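Local coordinates for Alpha/beta hydrolase fold protein (Nakamurella multipartita, PDB 4Y7D) that probably acts as a hydrolase of the alpha/beta hydrolase fold family, with no specific substrate assigned, at residues Gln16-Ala21 against Phe93-Leu98; Pro35-His40 against Glu87-Leu92; Ala173-Glu178 against Glu188-Ile193; Glu200-Glu205 against Phe281-Asp286. All coordinates share one frame; numbering follows the deposited sequence. Where two conformers were deposited one is given.

Interaction 1 (Gln16-Ala21 against Phe93-Leu98)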
loop_
_atom_site.group_PDB
_atom_site.type_symbol
_atom_site.label_atom_id
_atom_site.label_comp_id
_atom_site.label_asym_id
_atom_site.label_seq_id
_atom_site.Cartn_x
_atom_site.Cartn_y
_atom_site.Cartn_z
ATOM N N GLN A 16 -6.694 -5.608 16.604
ATOM C CA GLN A 16 -6.942 -4.870 17.839
ATOM C C GLN A 16 -7.596 -3.561 17.499
ATOM O O GLN A 16 -7.193 -2.954 16.519
ATOM C CB GLN A 16 -5.616 -4.543 18.527
ATOM C CG GLN A 16 -4.804 -5.782 18.825
ATOM C CD GLN A 16 -3.689 -5.555 19.828
ATOM O OE1 GLN A 16 -3.905 -4.903 20.864
ATOM N NE2 GLN A 16 -2.499 -6.128 19.555
ATOM N N THR A 17 -8.559 -3.118 18.306
ATOM C CA THR A 17 -9.121 -1.803 18.135
ATOM C C THR A 17 -8.385 -0.864 19.081
ATOM O O THR A 17 -8.276 -1.160 20.295
ATOM C CB THR A 17 -10.608 -1.810 18.455
ATOM O OG1 THR A 17 -11.246 -2.747 17.578
ATOM C CG2 THR A 17 -11.196 -0.414 18.334
ATOM N N VAL A 18 -7.867 0.223 18.559
ATOM C CA VAL A 18 -7.207 1.205 19.387
ATOM C C VAL A 18 -8.065 2.445 19.441
ATOM O O VAL A 18 -8.304 3.063 18.399
ATOM C CB VAL A 18 -5.811 1.548 18.863
ATOM C CG1 VAL A 18 -5.143 2.613 19.745
ATOM C CG2 VAL A 18 -4.955 0.307 18.820
ATOM N N SER A 19 -8.453 2.848 20.654
ATOM C CA SER A 19 -9.248 4.072 20.798
ATOM C C SER A 19 -8.334 5.267 20.897
ATOM O O SER A 19 -7.671 5.487 21.916
ATOM C CB SER A 19 -10.127 4.103 22.023
ATOM O OG SER A 19 -11.063 3.068 21.979
ATOM N N THR A 20 -8.376 6.089 19.873
ATOM C CA THR A 20 -7.533 7.292 19.788
ATOM C C THR A 20 -8.390 8.540 20.007
ATOM O O THR A 20 -9.607 8.511 19.942
ATOM C CB THR A 20 -6.794 7.438 18.434
ATOM O OG1 THR A 20 -7.639 8.086 17.465
ATOM C CG2 THR A 20 -6.319 6.089 17.889
ATOM N N ALA A 21 -7.711 9.665 20.158
ATOM C CA ALA A 21 -8.395 10.934 20.350
ATOM C C ALA A 21 -9.164 11.308 19.090
ATOM O O ALA A 21 -10.094 12.104 19.191
ATOM C CB ALA A 21 -7.399 12.040 20.719
ATOM N N PHE A 93 -0.332 6.847 17.075
ATOM C CA PHE A 93 0.998 6.831 17.665
ATOM C C PHE A 93 0.884 7.327 19.114
ATOM O O PHE A 93 1.436 6.753 20.034
ATOM C CB PHE A 93 1.923 7.776 16.881
ATOM C CG PHE A 93 2.370 7.264 15.501
ATOM C CD1 PHE A 93 1.942 6.058 14.963
ATOM C CD2 PHE A 93 3.248 8.042 14.740
ATOM C CE1 PHE A 93 2.358 5.663 13.686
ATOM C CE2 PHE A 93 3.687 7.662 13.494
ATOM C CZ PHE A 93 3.223 6.459 12.934
ATOM N N ASP A 94 0.113 8.388 19.328
ATOM C CA ASP A 94 -0.109 8.882 20.706
ATOM C C ASP A 94 -0.701 7.760 21.597
ATOM O O ASP A 94 -0.258 7.549 22.752
ATOM C CB ASP A 94 -1.092 10.060 20.758
ATOM C CG ASP A 94 -0.547 11.353 20.176
ATOM O OD1 ASP A 94 0.649 11.443 19.889
ATOM O OD2 ASP A 94 -1.364 12.298 20.025
ATOM N N ALA A 95 -1.699 7.049 21.065
ATOM C CA ALA A 95 -2.350 5.971 21.791
ATOM C C ALA A 95 -1.457 4.747 22.068
ATOM O O ALA A 95 -1.749 3.964 22.975
ATOM C CB ALA A 95 -3.661 5.553 21.125
ATOM N N LEU A 96 -0.386 4.596 21.285
ATOM C CA LEU A 96 0.634 3.589 21.528
ATOM C C LEU A 96 1.804 4.127 22.302
ATOM O O LEU A 96 2.717 3.377 22.526
ATOM C CB LEU A 96 1.137 2.991 20.211
ATOM C CG LEU A 96 0.026 2.389 19.317
ATOM C CD1 LEU A 96 0.604 1.973 17.972
ATOM C CD2 LEU A 96 -0.651 1.236 20.021
ATOM N N GLY A 97 1.772 5.386 22.741
ATOM C CA GLY A 97 2.894 5.978 23.467
ATOM C C GLY A 97 4.146 6.127 22.642
ATOM O O GLY A 97 5.267 6.071 23.174
ATOM N N LEU A 98 3.972 6.285 21.345
ATOM C CA LEU A 98 5.043 6.235 20.357
ATOM C C LEU A 98 5.374 7.622 19.828
ATOM O O LEU A 98 4.487 8.322 19.313
ATOM C CB LEU A 98 4.615 5.292 19.228
ATOM C CG LEU A 98 5.608 4.978 18.160
ATOM C CD1 LEU A 98 6.798 4.284 18.729
ATOM C CD2 LEU A 98 4.916 4.109 17.123
#
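Thr-20, whose methyl rests against Ala-95, has its hydroxyl gripped twice: OG1 receives the backbone N-H of Arg-22 in an ST turn and also bonds to the carbonyl oxygen of Gly-23. These two bonds fix the side chain just where strand 16-20 turns away, and they leave CG2 to approach Ala-95 CB at 4.2 Å. The closer touch is made two residues earlier, where Val-18 CG1 lies 3.6 Å from Ala-95 CB. Because CG1 stands opposite the backbone N of Val-18 (chi1 179°), this branch is carried out from the strand to the helix. Between these two segments the contact converges on Ala-95 CB, with the carbonyl oxygen of Ser-19 also at 4.1 Å; farther back on the helix Val-18 touches Leu-92. The contact is small and lies at the surface. Just beyond Ala-95 the helix ends in a Schellman motif, in which Leu-98 N bonds to Phe-93 O at 2.9 Å and Gly-97 N to Asp-94 O at 3.0 Å, with Gly-97 at positive phi. Asp-94 of this last turn forms a salt bridge with Arg-123. An outermost antiparallel strand, paired with strand 23-31 and packed on the end of helix 82-95, is the N-terminal border of an alpha/beta hydrolase sheet.

Interaction 2 (Pro35-His40 against Glu87-Leu92)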
loop_
_atom_site.group_PDB
_atom_site.type_symbol
_atom_site.label_atom_id
_atom_site.label_comp_id
_atom_site.label_asym_id
_atom_site.label_seq_id
_atom_site.Cartn_x
_atom_site.Cartn_y
_atom_site.Cartn_z
ATOM N N PRO A 35 9.745 0.454 14.859
ATOM C CA PRO A 35 8.384 0.388 14.315
ATOM C C PRO A 35 8.180 1.064 12.991
ATOM O O PRO A 35 8.783 2.116 12.708
ATOM C CB PRO A 35 7.541 1.070 15.414
ATOM C CG PRO A 35 8.484 2.075 15.985
ATOM C CD PRO A 35 9.853 1.416 15.989
ATOM N N VAL A 36 7.285 0.475 12.199
ATOM C CA VAL A 36 6.859 1.015 10.904
ATOM C C VAL A 36 5.351 0.963 10.782
ATOM O O VAL A 36 4.753 -0.107 10.947
ATOM C CB VAL A 36 7.454 0.164 9.774
ATOM C CG1 VAL A 36 7.085 0.748 8.414
ATOM C CG2 VAL A 36 8.951 0.044 9.963
ATOM N N LEU A 37 4.755 2.111 10.488
ATOM C CA LEU A 37 3.352 2.183 10.160
ATOM C C LEU A 37 3.198 1.776 8.694
ATOM O O LEU A 37 3.873 2.311 7.838
ATOM C CB LEU A 37 2.815 3.583 10.338
ATOM C CG LEU A 37 1.379 3.858 9.862
ATOM C CD1 LEU A 37 0.384 3.200 10.824
ATOM C CD2 LEU A 37 1.182 5.340 9.692
ATOM N N VAL A 38 2.379 0.769 8.436
ATOM C CA VAL A 38 2.198 0.167 7.088
ATOM C C VAL A 38 0.778 0.538 6.628
ATOM O O VAL A 38 -0.197 0.205 7.329
ATOM C CB VAL A 38 2.352 -1.341 7.171
ATOM C CG1 VAL A 38 2.204 -1.976 5.803
ATOM C CG2 VAL A 38 3.724 -1.674 7.699
ATOM N N VAL A 39 0.690 1.185 5.477
ATOM C CA VAL A 39 -0.542 1.828 5.024
ATOM C C VAL A 39 -0.970 1.269 3.659
ATOM O O VAL A 39 -0.329 1.481 2.612
ATOM C CB VAL A 39 -0.335 3.341 4.936
ATOM C CG1 VAL A 39 -1.670 4.021 4.655
ATOM C CG2 VAL A 39 0.345 3.904 6.204
ATOM N N HIS A 40 -2.061 0.525 3.686
ATOM C CA HIS A 40 -2.586 -0.169 2.511
ATOM C C HIS A 40 -3.210 0.761 1.457
ATOM O O HIS A 40 -3.617 1.912 1.718
ATOM C CB HIS A 40 -3.607 -1.272 2.959
ATOM C CG HIS A 40 -4.872 -0.730 3.498
ATOM N ND1 HIS A 40 -5.853 -0.181 2.692
ATOM C CD2 HIS A 40 -5.365 -0.693 4.767
ATOM C CE1 HIS A 40 -6.870 0.201 3.442
ATOM N NE2 HIS A 40 -6.601 -0.093 4.694
ATOM N N GLU A 87 -4.037 12.598 10.558
ATOM C CA GLU A 87 -4.325 12.992 11.937
ATOM C C GLU A 87 -4.638 11.785 12.784
ATOM O O GLU A 87 -4.184 11.693 13.940
ATOM C CB GLU A 87 -5.450 14.014 12.025
ATOM C CG GLU A 87 -5.434 14.820 13.316
ATOM C CD GLU A 87 -4.182 15.702 13.472
ATOM O OE1 GLU A 87 -3.647 16.213 12.476
ATOM O OE2 GLU A 87 -3.771 15.933 14.624
ATOM N N LEU A 88 -5.332 10.816 12.213
ATOM C CA LEU A 88 -5.629 9.570 12.906
ATOM C C LEU A 88 -4.392 8.778 13.171
ATOM O O LEU A 88 -4.236 8.255 14.252
ATOM C CB LEU A 88 -6.606 8.710 12.079
ATOM C CG LEU A 88 -7.089 7.391 12.668
ATOM C CD1 LEU A 88 -7.863 7.572 13.951
ATOM C CD2 LEU A 88 -7.936 6.619 11.671
ATOM N N TYR A 89 -3.475 8.715 12.208
ATOM C CA TYR A 89 -2.250 7.957 12.419
ATOM C C TYR A 89 -1.418 8.560 13.553
ATOM O O TYR A 89 -0.823 7.851 14.388
ATOM C CB TYR A 89 -1.340 7.919 11.151
ATOM C CG TYR A 89 -2.018 7.420 9.883
ATOM C CD1 TYR A 89 -3.096 6.521 9.955
ATOM C CD2 TYR A 89 -1.559 7.824 8.638
ATOM C CE1 TYR A 89 -3.711 6.053 8.800
ATOM C CE2 TYR A 89 -2.198 7.392 7.472
ATOM C CZ TYR A 89 -3.253 6.519 7.567
ATOM O OH TYR A 89 -3.918 6.114 6.456
ATOM N N ALA A 90 -1.346 9.874 13.592
ATOM C CA ALA A 90 -0.578 10.555 14.684
ATOM C C ALA A 90 -1.272 10.294 16.009
ATOM O O ALA A 90 -0.607 10.085 17.029
ATOM C CB ALA A 90 -0.483 12.064 14.408
ATOM N N ALA A 91 -2.600 10.308 16.000
ATOM C CA ALA A 91 -3.356 9.982 17.215
ATOM C C ALA A 91 -3.193 8.510 17.635
ATOM O O ALA A 91 -3.153 8.187 18.827
ATOM C CB ALA A 91 -4.824 10.345 17.028
ATOM N N LEU A 92 -3.057 7.620 16.661
ATOM C CA LEU A 92 -2.729 6.235 16.921
ATOM C C LEU A 92 -1.326 6.119 17.588
ATOM O O LEU A 92 -1.170 5.421 18.573
ATOM C CB LEU A 92 -2.765 5.455 15.608
ATOM C CG LEU A 92 -2.310 3.993 15.686
ATOM C CD1 LEU A 92 -3.026 3.132 16.712
ATOM C CD2 LEU A 92 -2.417 3.396 14.292
#
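Leu-37 and Tyr-89 form the dense part of this contact, their side chains meeting at about a right angle. Leu-37 CD2 sits 3.8 Å from Tyr-89 CG, close to the root of the ring, while at its far end the hydroxyl is met by a methyl of Val-39, CG1 to OH being 3.6 Å. Tyr-89 CG is turned opposite its own carbonyl carbon (chi1 -54°), which lays the ring along two successive inward-facing residues of the strand. The hydroxyl, buried among these carbons, is satisfied by a hydrogen bond to OG of Ser-112. A phenylalanine here would probably leave the Ser-112 hydroxyl without this mate and open a small gap beside Val-39. Toward the other end the fit is looser: Leu-37 CD1 and Leu-92 CD2 are 4.5 Å apart. The solvent side lies across the helix, where the partly exposed Glu-87 forms a salt bridge with Arg-119. Strand and helix segments run roughly antiparallel, with 149° between their directions and their axes 11.3 Å apart. Val-36 and Val-38 face helix 46-58 on the other side of the sheet, so strand 35-39 is covered on both faces, the three-layer alpha/beta/alpha sandwich of this fold.

Interaction 3 (Ala173-Glu178 against Glu188-Ile193). With NA (sodium ion), chain D.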
loop_
_atom_site.group_PDB
_atom_site.type_symbol
_atom_site.label_atom_id
_atom_site.label_comp_id
_atom_site.label_asym_id
_atom_site.label_seq_id
_atom_site.Cartn_x
_atom_site.Cartn_y
_atom_site.Cartn_z
ATOM N N ALA A 173 -3.451 -13.461 -14.066
ATOM C CA ALA A 173 -4.446 -12.436 -14.225
ATOM C C ALA A 173 -4.054 -11.144 -13.544
ATOM O O ALA A 173 -4.252 -10.051 -14.093
ATOM C CB ALA A 173 -5.775 -12.928 -13.679
ATOM N N THR A 174 -3.468 -11.265 -12.354
ATOM C CA THR A 174 -3.071 -10.111 -11.562
ATOM C C THR A 174 -1.868 -9.373 -12.210
ATOM O O THR A 174 -1.883 -8.154 -12.353
ATOM C CB THR A 174 -2.741 -10.535 -10.110
ATOM O OG1 THR A 174 -3.894 -11.200 -9.532
ATOM C CG2 THR A 174 -2.367 -9.312 -9.284
ATOM N N ILE A 175 -0.849 -10.121 -12.618
ATOM C CA ILE A 175 0.325 -9.489 -13.278
ATOM C C ILE A 175 -0.102 -8.768 -14.566
ATOM O O ILE A 175 0.293 -7.617 -14.820
ATOM C CB ILE A 175 1.445 -10.507 -13.519
ATOM C CG1 ILE A 175 1.984 -11.004 -12.178
ATOM C CG2 ILE A 175 2.578 -9.927 -14.395
ATOM C CD1 ILE A 175 2.285 -9.930 -11.156
ATOM N N ALA A 176 -0.956 -9.413 -15.349
ATOM C CA ALA A 176 -1.486 -8.745 -16.552
ATOM C C ALA A 176 -2.313 -7.492 -16.242
ATOM O O ALA A 176 -2.156 -6.493 -16.923
ATOM C CB ALA A 176 -2.284 -9.710 -17.435
ATOM N N ALA A 177 -3.158 -7.535 -15.219
ATOM C CA ALA A 177 -3.978 -6.404 -14.885
ATOM C C ALA A 177 -3.163 -5.233 -14.366
ATOM O O ALA A 177 -3.604 -4.095 -14.469
ATOM C CB ALA A 177 -5.006 -6.787 -13.820
ATOM N N GLU A 178 -2.029 -5.504 -13.728
ATOM C CA GLU A 178 -1.325 -4.458 -12.981
ATOM C C GLU A 178 -0.141 -3.859 -13.704
ATOM O O GLU A 178 0.615 -3.052 -13.117
ATOM C CB GLU A 178 -0.923 -4.998 -11.605
ATOM C CG GLU A 178 -2.140 -5.305 -10.747
ATOM C CD GLU A 178 -2.960 -4.058 -10.500
ATOM O OE1 GLU A 178 -2.417 -3.081 -9.958
ATOM O OE2 GLU A 178 -4.176 -4.076 -10.804
ATOM N N GLU A 188 6.781 -14.641 -18.209
ATOM C CA GLU A 188 8.098 -14.704 -17.576
ATOM C C GLU A 188 8.016 -14.324 -16.087
ATOM O O GLU A 188 8.638 -14.971 -15.236
ATOM C CB GLU A 188 9.089 -13.802 -18.321
ATOM C CG GLU A 188 10.532 -13.894 -17.821
ATOM C CD GLU A 188 11.527 -13.159 -18.732
ATOM O OE1 GLU A 188 11.749 -13.593 -19.881
ATOM O OE2 GLU A 188 12.095 -12.148 -18.306
ATOM N N ARG A 189 7.226 -13.290 -15.781
ATOM C CA ARG A 189 7.038 -12.816 -14.417
ATOM C C ARG A 189 6.281 -13.846 -13.603
ATOM O O ARG A 189 6.656 -14.146 -12.499
ATOM C CB ARG A 189 6.343 -11.445 -14.380
ATOM C CG ARG A 189 6.244 -10.873 -12.960
ATOM C CD ARG A 189 7.583 -10.380 -12.372
ATOM N NE ARG A 189 7.964 -9.169 -13.084
ATOM C CZ ARG A 189 8.798 -9.112 -14.101
ATOM N NH1 ARG A 189 8.959 -7.975 -14.722
ATOM N NH2 ARG A 189 9.500 -10.178 -14.480
ATOM N N VAL A 190 5.244 -14.439 -14.209
ATOM C CA VAL A 190 4.450 -15.461 -13.559
ATOM C C VAL A 190 5.333 -16.659 -13.163
ATOM O O VAL A 190 5.228 -17.163 -12.045
ATOM C CB VAL A 190 3.239 -15.860 -14.445
ATOM C CG1 VAL A 190 2.551 -17.108 -13.902
ATOM C CG2 VAL A 190 2.264 -14.716 -14.576
ATOM N N ALA A 191 6.208 -17.103 -14.059
ATOM C CA ALA A 191 7.062 -18.273 -13.771
ATOM C C ALA A 191 8.016 -17.990 -12.604
ATOM O O ALA A 191 8.203 -18.839 -11.729
ATOM C CB ALA A 191 7.827 -18.691 -15.011
ATOM N N GLN A 192 8.550 -16.761 -12.557
ATOM C CA GLN A 192 9.355 -16.304 -11.423
ATOM C C GLN A 192 8.579 -16.388 -10.099
ATOM O O GLN A 192 9.079 -16.876 -9.096
ATOM C CB GLN A 192 9.815 -14.860 -11.663
ATOM C CG GLN A 192 10.873 -14.790 -12.770
ATOM C CD GLN A 192 11.004 -13.395 -13.342
ATOM O OE1 GLN A 192 10.338 -12.442 -12.875
ATOM N NE2 GLN A 192 11.814 -13.267 -14.376
ATOM N N ILE A 193 7.342 -15.920 -10.116
ATOM C CA ILE A 193 6.535 -15.877 -8.947
ATOM C C ILE A 193 6.174 -17.277 -8.479
ATOM O O ILE A 193 6.234 -17.565 -7.304
ATOM C CB ILE A 193 5.275 -15.049 -9.219
ATOM C CG1 ILE A 193 5.679 -13.582 -9.386
ATOM C CG2 ILE A 193 4.246 -15.224 -8.082
ATOM C CD1 ILE A 193 4.554 -12.665 -9.825
HETATM NA NA NA D . -1.874 -5.348 -18.928
HETATM O O HOH W 1 -3.268 -3.402 -17.659
HETATM O O HOH W 2 -1.723 -4.246 -21.100
HETATM O O HOH W 3 -0.122 -7.129 -19.498
HETATM O O HOH W 4 -3.467 -6.914 -19.886
#
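Ile-175 meets three residues of the facing helix at once. Its CD1 reaches tip to tip toward Ile-193 CD1, 3.8 Å away. The other branch, CG2, lies across the aliphatic part of Arg-189, 4.0 Å from its CG, and Val-190 CG2 closes in more loosely at 4.4 Å from Ile-175 CB. Having CG1 anti to the carbonyl carbon and CG2 anti to the backbone N spreads the two branches between Ile-193 and Arg-189. A second shell holds the arginine: bent at chi2 and chi3, its chain curls back so that NH2 bonds to Gln-192 OE1 at 2.9 Å, the donor 25° out of the carbonyl plane, while NH1 bonds to the carbonyl oxygen of Ala-275. Next to Ile-175, the carbonyl oxygen of Ala-176 binds a sodium ion at 2.3 Å; four waters and Gly-179 O complete six ligands. The cation sits at the C-terminal end of helix 167-177, where the helix dipole would probably favour positive charge. The two helix segments cross at 135°, with axes 10.0 Å apart. Both belong to the helical insertion between strands 124-130 and 242-247, and helix 197-209 flanks them, Thr-203 touching both Thr-174 and Ile-193.

Interaction 4 (Glu200-Glu205 against Phe281-Asp286)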
loop_
_atom_site.group_PDB
_atom_site.type_symbol
_atom_site.label_atom_id
_atom_site.label_comp_id
_atom_site.label_asym_id
_atom_site.label_seq_id
_atom_site.Cartn_x
_atom_site.Cartn_y
_atom_site.Cartn_z
ATOM N N GLU A 200 4.598 -15.706 -4.514
ATOM C CA GLU A 200 3.293 -16.304 -4.853
ATOM C C GLU A 200 2.273 -15.921 -3.792
ATOM O O GLU A 200 1.168 -15.464 -4.107
ATOM C CB GLU A 200 3.399 -17.835 -4.952
ATOM C CG GLU A 200 2.065 -18.517 -5.286
ATOM C CD GLU A 200 2.171 -20.005 -5.443
ATOM O OE1 GLU A 200 3.301 -20.573 -5.505
ATOM O OE2 GLU A 200 1.101 -20.635 -5.531
ATOM N N ARG A 201 2.642 -16.118 -2.534
ATOM C CA ARG A 201 1.746 -15.811 -1.439
ATOM C C ARG A 201 1.353 -14.341 -1.453
ATOM O O ARG A 201 0.159 -14.023 -1.302
ATOM C CB ARG A 201 2.375 -16.185 -0.094
ATOM C CG ARG A 201 1.526 -15.752 1.086
ATOM C CD ARG A 201 2.074 -16.230 2.426
ATOM N NE ARG A 201 3.513 -15.979 2.551
ATOM C CZ ARG A 201 4.235 -16.312 3.617
ATOM N NH1 ARG A 201 5.525 -16.060 3.622
ATOM N NH2 ARG A 201 3.662 -16.870 4.682
ATOM N N PHE A 202 2.336 -13.440 -1.639
ATOM C CA PHE A 202 2.035 -12.012 -1.680
ATOM C C PHE A 202 1.023 -11.704 -2.769
ATOM O O PHE A 202 0.025 -10.976 -2.532
ATOM C CB PHE A 202 3.298 -11.156 -1.936
ATOM C CG PHE A 202 3.015 -9.699 -2.067
ATOM C CD1 PHE A 202 2.984 -8.870 -0.942
ATOM C CD2 PHE A 202 2.775 -9.125 -3.304
ATOM C CE1 PHE A 202 2.698 -7.531 -1.050
ATOM C CE2 PHE A 202 2.472 -7.775 -3.416
ATOM C CZ PHE A 202 2.436 -6.966 -2.285
ATOM N N THR A 203 1.260 -12.251 -3.968
ATOM C CA THR A 203 0.413 -11.937 -5.100
ATOM C C THR A 203 -1.040 -12.399 -4.896
ATOM O O THR A 203 -1.982 -11.680 -5.236
ATOM C CB THR A 203 0.997 -12.509 -6.417
ATOM O OG1 THR A 203 2.347 -12.063 -6.578
ATOM C CG2 THR A 203 0.171 -12.050 -7.629
ATOM N N LEU A 204 -1.198 -13.613 -4.380
ATOM C CA LEU A 204 -2.522 -14.166 -4.130
ATOM C C LEU A 204 -3.276 -13.360 -3.078
ATOM O O LEU A 204 -4.484 -13.027 -3.262
ATOM C CB LEU A 204 -2.398 -15.640 -3.713
ATOM C CG LEU A 204 -1.798 -16.588 -4.743
ATOM C CD1 LEU A 204 -1.538 -17.950 -4.117
ATOM C CD2 LEU A 204 -2.682 -16.731 -5.965
ATOM N N GLU A 205 -2.573 -12.978 -2.017
ATOM C CA GLU A 205 -3.218 -12.180 -0.965
ATOM C C GLU A 205 -3.687 -10.827 -1.482
ATOM O O GLU A 205 -4.801 -10.405 -1.176
ATOM C CB GLU A 205 -2.311 -12.074 0.242
ATOM C CG GLU A 205 -2.262 -13.420 0.942
ATOM C CD GLU A 205 -1.372 -13.489 2.169
ATOM O OE1 GLU A 205 -0.792 -12.461 2.519
ATOM O OE2 GLU A 205 -1.243 -14.604 2.753
ATOM N N PHE A 281 7.688 -3.962 -6.270
ATOM C CA PHE A 281 8.554 -3.847 -5.082
ATOM C C PHE A 281 8.602 -5.210 -4.351
ATOM O O PHE A 281 9.587 -5.486 -3.702
ATOM C CB PHE A 281 8.018 -2.727 -4.193
ATOM C CG PHE A 281 8.720 -2.542 -2.877
ATOM C CD1 PHE A 281 9.983 -2.026 -2.798
ATOM C CD2 PHE A 281 8.064 -2.840 -1.677
ATOM C CE1 PHE A 281 10.565 -1.780 -1.572
ATOM C CE2 PHE A 281 8.680 -2.639 -0.447
ATOM C CZ PHE A 281 9.924 -2.091 -0.402
ATOM N N TRP A 282 7.539 -6.019 -4.464
ATOM C CA TRP A 282 7.495 -7.337 -3.882
ATOM C C TRP A 282 7.767 -8.476 -4.832
ATOM O O TRP A 282 8.281 -9.509 -4.379
ATOM C CB TRP A 282 6.166 -7.608 -3.159
ATOM C CG TRP A 282 5.968 -6.708 -1.951
ATOM C CD1 TRP A 282 6.327 -6.973 -0.641
ATOM C CD2 TRP A 282 5.370 -5.406 -1.940
ATOM N NE1 TRP A 282 5.972 -5.930 0.170
ATOM C CE2 TRP A 282 5.380 -4.952 -0.591
ATOM C CE3 TRP A 282 4.799 -4.585 -2.929
ATOM C CZ2 TRP A 282 4.915 -3.715 -0.231
ATOM C CZ3 TRP A 282 4.310 -3.346 -2.556
ATOM C CH2 TRP A 282 4.365 -2.932 -1.204
ATOM N N VAL A 283 7.430 -8.339 -6.099
ATOM C CA VAL A 283 7.503 -9.484 -7.009
ATOM C C VAL A 283 8.479 -9.372 -8.193
ATOM O O VAL A 283 8.678 -10.349 -8.911
ATOM C CB VAL A 283 6.098 -9.905 -7.517
ATOM C CG1 VAL A 283 5.154 -10.087 -6.329
ATOM C CG2 VAL A 283 5.556 -8.947 -8.579
ATOM N N HIS A 284 9.100 -8.212 -8.396
ATOM C CA HIS A 284 10.004 -8.019 -9.555
ATOM C C HIS A 284 11.280 -8.800 -9.272
ATOM O O HIS A 284 11.705 -8.894 -8.103
ATOM C CB HIS A 284 10.258 -6.529 -9.743
ATOM C CG HIS A 284 11.086 -6.180 -10.933
ATOM N ND1 HIS A 284 12.455 -6.331 -10.948
ATOM C CD2 HIS A 284 10.754 -5.712 -12.160
ATOM C CE1 HIS A 284 12.935 -5.975 -12.122
ATOM N NE2 HIS A 284 11.925 -5.589 -12.872
ATOM N N PRO A 285 11.923 -9.363 -10.306
ATOM C CA PRO A 285 13.109 -10.204 -10.037
ATOM C C PRO A 285 14.292 -9.487 -9.423
ATOM O O PRO A 285 15.116 -10.125 -8.858
ATOM C CB PRO A 285 13.488 -10.746 -11.427
ATOM C CG PRO A 285 12.781 -9.840 -12.406
ATOM C CD PRO A 285 11.506 -9.458 -11.712
ATOM N N ASP A 286 14.372 -8.172 -9.557
ATOM C CA ASP A 286 15.448 -7.359 -8.968
ATOM C C ASP A 286 14.995 -6.552 -7.745
ATOM O O ASP A 286 15.679 -5.559 -7.359
ATOM C CB ASP A 286 15.987 -6.408 -10.042
ATOM C CG ASP A 286 16.453 -7.165 -11.289
ATOM O OD1 ASP A 286 16.939 -8.295 -11.171
ATOM O OD2 ASP A 286 16.258 -6.655 -12.383
#
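Phe-202 and Trp-282 lie face on face in an offset stack, the phenyl ring over the five-membered ring of the indole with centroids 4.0 Å apart and planes 14° from parallel. The closest atoms are Phe-202 CZ and Trp-282 CD2, at 3.3 Å. The displacement brings Trp-282 CB over the centre of the phenyl, 3.6 Å from the Phe-202 centroid, as a CH-pi contact. With CG anti to the backbone N (chi1 176°), the phenyl of Phe-202 is carried out from its helix to the indole. The indole is held from behind as well: Phe-281 CD2 lies over its opposite face, and NE1 bonds to the carbonyl oxygen of Met-52. In the alpha/beta hydrolase fold this is where the helical cap meets the core, helix 197-209 lying against the short helix 280-283, just after the loop that follows the last strand and in relatives carries the catalytic histidine. With the indole cut back to an alanine here, the Phe-202 ring, its stacking partner gone, is likely to be set free to turn, and Met-52 O would probably be left without a donor. Val-283 extends the apolar patch, with CG1 4.0 Å from Phe-202 CD2. The same methyl lies 3.4 Å from Thr-203 OG1, a hydroxyl whose hydrogen bond goes to Lys-199 O.

The contacts form two touching pairs on opposite sides of the chain's centre. Interactions 1 and 2, with centres 9 Å apart, share helix 82-95 and the mixed sheet; interaction 2 is nested inside the loop closed by interaction 1, and Thr-20 CG2 packs on Leu-92 CA at 3.7 Å. Interactions 3 and 4, also 9 Å between centres, follow later in the chain. Successive helices 183-194 and 197-209 join them, with Ile-193 CG2 at 3.5 Å from Glu-200 CA. Interactions 2 and 4 are 24 Å apart by centres but about 7 Å by nearest atoms. One pair thus fastens a helix to the sheet, from its surface edge inward, while the other joins the helical insertion to the core, consistent with this fold's core-and-cap plan.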